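Local coordinates for protein Lmaj004091aaa (Leishmania major, PDB 1XTP) that probably methylates the alpha-amino group of proteins that begin with an X-Pro-Lys sequence, using S-adenosyl-L-methionine as methyl donor, at residues E32-E37 against Y170-D175. Numbering follows the deposited sequence.
With SAI (S-adenosyl-L-homoselenocysteine), chain B.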
loop_
_atom_site.group_PDB
_atom_site.type_symbol
_atom_site.label_atom_id
_atom_site.label_comp_id
_atom_site.label_asym_id
_atom_site.label_seq_id
_atom_site.Cartn_x
_atom_site.Cartn_y
_atom_site.Cartn_z
ATOM N N GLU A 32 -5.971 3.076 -21.381
ATOM C CA GLU A 32 -4.960 3.509 -22.322
ATOM C C GLU A 32 -3.546 3.426 -21.696
ATOM O O GLU A 32 -2.600 3.002 -22.339
ATOM C CB GLU A 32 -5.277 4.949 -22.752
ATOM C CG GLU A 32 -4.447 5.453 -23.913
ATOM C CD GLU A 32 -4.414 6.968 -24.031
ATOM O OE1 GLU A 32 -5.131 7.668 -23.294
ATOM O OE2 GLU A 32 -3.639 7.466 -24.873
HETATM N N MSE A 33 -3.416 3.843 -20.442
HETATM C CA MSE A 33 -2.123 3.836 -19.754
HETATM C C MSE A 33 -1.572 2.440 -19.517
HETATM O O MSE A 33 -0.401 2.184 -19.788
HETATM C CB MSE A 33 -2.242 4.574 -18.429
HETATM C CG MSE A 33 -0.960 4.665 -17.646
HETATM SE SE MSE A 33 -0.758 3.194 -16.393
HETATM C CE MSE A 33 -2.222 3.707 -15.218
ATOM N N TRP A 34 -2.392 1.531 -18.994
ATOM C CA TRP A 34 -1.923 0.153 -18.779
ATOM C C TRP A 34 -1.500 -0.527 -20.087
ATOM O O TRP A 34 -0.616 -1.377 -20.061
ATOM C CB TRP A 34 -2.979 -0.721 -18.073
ATOM C CG TRP A 34 -3.323 -0.283 -16.675
ATOM C CD1 TRP A 34 -4.567 0.033 -16.208
ATOM C CD2 TRP A 34 -2.418 -0.078 -15.574
ATOM N NE1 TRP A 34 -4.503 0.413 -14.883
ATOM C CE2 TRP A 34 -3.194 0.360 -14.471
ATOM C CE3 TRP A 34 -1.029 -0.191 -15.419
ATOM C CZ2 TRP A 34 -2.634 0.651 -13.231
ATOM C CZ3 TRP A 34 -0.463 0.110 -14.179
ATOM C CH2 TRP A 34 -1.265 0.531 -13.106
ATOM N N LYS A 35 -2.128 -0.178 -21.217
ATOM C CA LYS A 35 -1.683 -0.701 -22.508
ATOM C C LYS A 35 -0.291 -0.181 -22.840
ATOM O O LYS A 35 0.495 -0.883 -23.460
ATOM C CB LYS A 35 -2.679 -0.361 -23.627
ATOM C CG LYS A 35 -3.879 -1.291 -23.668
ATOM C CD LYS A 35 -5.027 -0.754 -24.523
ATOM C CE LYS A 35 -4.792 -0.933 -26.012
ATOM N NZ LYS A 35 -5.971 -0.429 -26.797
ATOM N N ALA A 36 0.026 1.041 -22.405
ATOM C CA ALA A 36 1.360 1.620 -22.627
ATOM C C ALA A 36 2.404 1.067 -21.655
ATOM O O ALA A 36 3.548 0.796 -22.030
ATOM C CB ALA A 36 1.306 3.152 -22.520
ATOM N N GLU A 37 2.009 0.894 -20.406
ATOM C CA GLU A 37 2.954 0.593 -19.355
ATOM C C GLU A 37 3.187 -0.899 -19.101
ATOM O O GLU A 37 4.181 -1.244 -18.458
ATOM C CB GLU A 37 2.482 1.254 -18.045
ATOM C CG GLU A 37 2.635 2.754 -18.031
ATOM C CD GLU A 37 4.091 3.220 -17.903
ATOM O OE1 GLU A 37 4.890 2.565 -17.183
ATOM O OE2 GLU A 37 4.432 4.257 -18.513
ATOM N N TYR A 170 2.715 0.379 -6.371
ATOM C CA TYR A 170 3.490 -0.497 -7.257
ATOM C C TYR A 170 2.656 -1.556 -7.969
ATOM O O TYR A 170 3.124 -2.154 -8.929
ATOM C CB TYR A 170 4.626 -1.158 -6.466
ATOM C CG TYR A 170 5.558 -0.134 -5.891
ATOM C CD1 TYR A 170 6.331 0.646 -6.727
ATOM C CD2 TYR A 170 5.611 0.111 -4.520
ATOM C CE1 TYR A 170 7.170 1.625 -6.226
ATOM C CE2 TYR A 170 6.465 1.075 -3.990
ATOM C CZ TYR A 170 7.224 1.844 -4.860
ATOM O OH TYR A 170 8.063 2.826 -4.398
ATOM N N LEU A 171 1.431 -1.773 -7.498
ATOM C CA LEU A 171 0.529 -2.727 -8.113
ATOM C C LEU A 171 -0.156 -2.170 -9.355
ATOM O O LEU A 171 -0.586 -1.020 -9.360
ATOM C CB LEU A 171 -0.547 -3.183 -7.115
ATOM C CG LEU A 171 -0.109 -3.990 -5.892
ATOM C CD1 LEU A 171 -1.224 -4.029 -4.832
ATOM C CD2 LEU A 171 0.318 -5.421 -6.284
ATOM N N THR A 172 -0.282 -2.996 -10.400
ATOM C CA THR A 172 -1.212 -2.661 -11.489
ATOM C C THR A 172 -2.614 -2.662 -10.914
ATOM O O THR A 172 -2.844 -3.220 -9.851
ATOM C CB THR A 172 -1.175 -3.647 -12.629
ATOM O OG1 THR A 172 -1.719 -4.912 -12.215
ATOM C CG2 THR A 172 0.253 -3.830 -13.124
ATOM N N ASP A 173 -3.571 -2.068 -11.610
ATOM C CA ASP A 173 -4.941 -2.072 -11.105
ATOM C C ASP A 173 -5.509 -3.484 -11.035
ATOM O O ASP A 173 -6.259 -3.804 -10.098
ATOM C CB ASP A 173 -5.861 -1.224 -11.988
ATOM C CG ASP A 173 -5.737 0.262 -11.727
ATOM O OD1 ASP A 173 -5.016 0.677 -10.801
ATOM O OD2 ASP A 173 -6.365 1.021 -12.484
ATOM N N ALA A 174 -5.214 -4.287 -12.061
ATOM C CA ALA A 174 -5.628 -5.675 -12.091
ATOM C C ALA A 174 -5.134 -6.420 -10.861
ATOM O O ALA A 174 -5.892 -7.174 -10.255
ATOM C CB ALA A 174 -5.108 -6.376 -13.372
ATOM N N ASP A 175 -3.861 -6.220 -10.501
ATOM C CA ASP A 175 -3.256 -6.926 -9.373
ATOM C C ASP A 175 -3.686 -6.343 -8.027
ATOM O O ASP A 175 -3.723 -7.070 -7.047
ATOM C CB ASP A 175 -1.739 -6.952 -9.498
ATOM C CG ASP A 175 -1.266 -7.897 -10.599
ATOM O OD1 ASP A 175 -2.071 -8.732 -11.058
ATOM O OD2 ASP A 175 -0.095 -7.808 -11.008
HETATM N N SAI B . 5.449 0.007 4.122
HETATM C CA SAI B . 6.782 0.419 4.651
HETATM C CB SAI B . 7.747 0.654 3.508
HETATM C CG SAI B . 7.376 1.755 2.526
HETATM SE SE SAI B . 8.762 1.882 1.133
HETATM C C SAI B . 6.734 1.710 5.452
HETATM O O SAI B . 5.777 2.477 5.347
HETATM O OXT SAI B . 7.666 2.027 6.189
HETATM C "C5'" SAI B . 7.850 0.753 -0.207
HETATM C "C4'" SAI B . 8.190 -0.734 -0.075
HETATM O "O4'" SAI B . 7.412 -1.438 -0.997
HETATM C "C3'" SAI B . 9.632 -1.096 -0.393
HETATM O "O3'" SAI B . 10.189 -1.862 0.642
HETATM C "C2'" SAI B . 9.594 -1.919 -1.659
HETATM O "O2'" SAI B . 10.604 -2.917 -1.702
HETATM C "C1'" SAI B . 8.205 -2.491 -1.519
HETATM N N9 SAI B . 7.612 -2.970 -2.759
HETATM C C8 SAI B . 7.836 -2.493 -4.031
HETATM N N7 SAI B . 7.089 -3.203 -4.872
HETATM C C5 SAI B . 6.376 -4.121 -4.153
HETATM C C6 SAI B . 5.449 -5.093 -4.520
HETATM N N6 SAI B . 5.126 -5.248 -5.806
HETATM N N1 SAI B . 4.880 -5.897 -3.546
HETATM C C2 SAI B . 5.233 -5.755 -2.211
HETATM N N3 SAI B . 6.146 -4.776 -1.857
HETATM C C4 SAI B . 6.695 -3.978 -2.813
#
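The N-cap of helix 173-186, which follows the cofactor-binding loop of the Rossmann-like methyltransferase fold, is where the indole of Trp34, from the N-terminal helix 30-37, docks on Thr172 and Asp173. Asp175 N donates to Thr172 OG1 over 3.0 Å, the capping bond. The same threonine lies over one face of the indole: its CB is 4.3 Å from the centroid of the six-membered ring, a CH-pi contact. Backbone packs here too, with Trp34 CH2 3.6 Å from Thr172 CA, while the selenomethionine Met33 puts its CE over the centre of the opposite face. Two residues before the cap, the ring of Tyr170 lies against the bound S-adenosyl-L-homoselenocysteine, CD2 to SAI C8 3.5 Å, so the loop leading into the cap also lines the cofactor pocket. Asp173 CG stands anti to its own carbonyl carbon (chi1 -79°), bringing OD2 to the NE1 edge of the indole, the carboxylate plane 72° from the ring. Arg216 NE pairs with OD1 in a salt bridge, and His220 NE2 makes a second hydrogen bond to OD2. Trp34 NE1 donates to Asp173 OD2 at 3.1 Å and 156°, with OD2 in the indole plane but the nitrogen above the carboxylate plane.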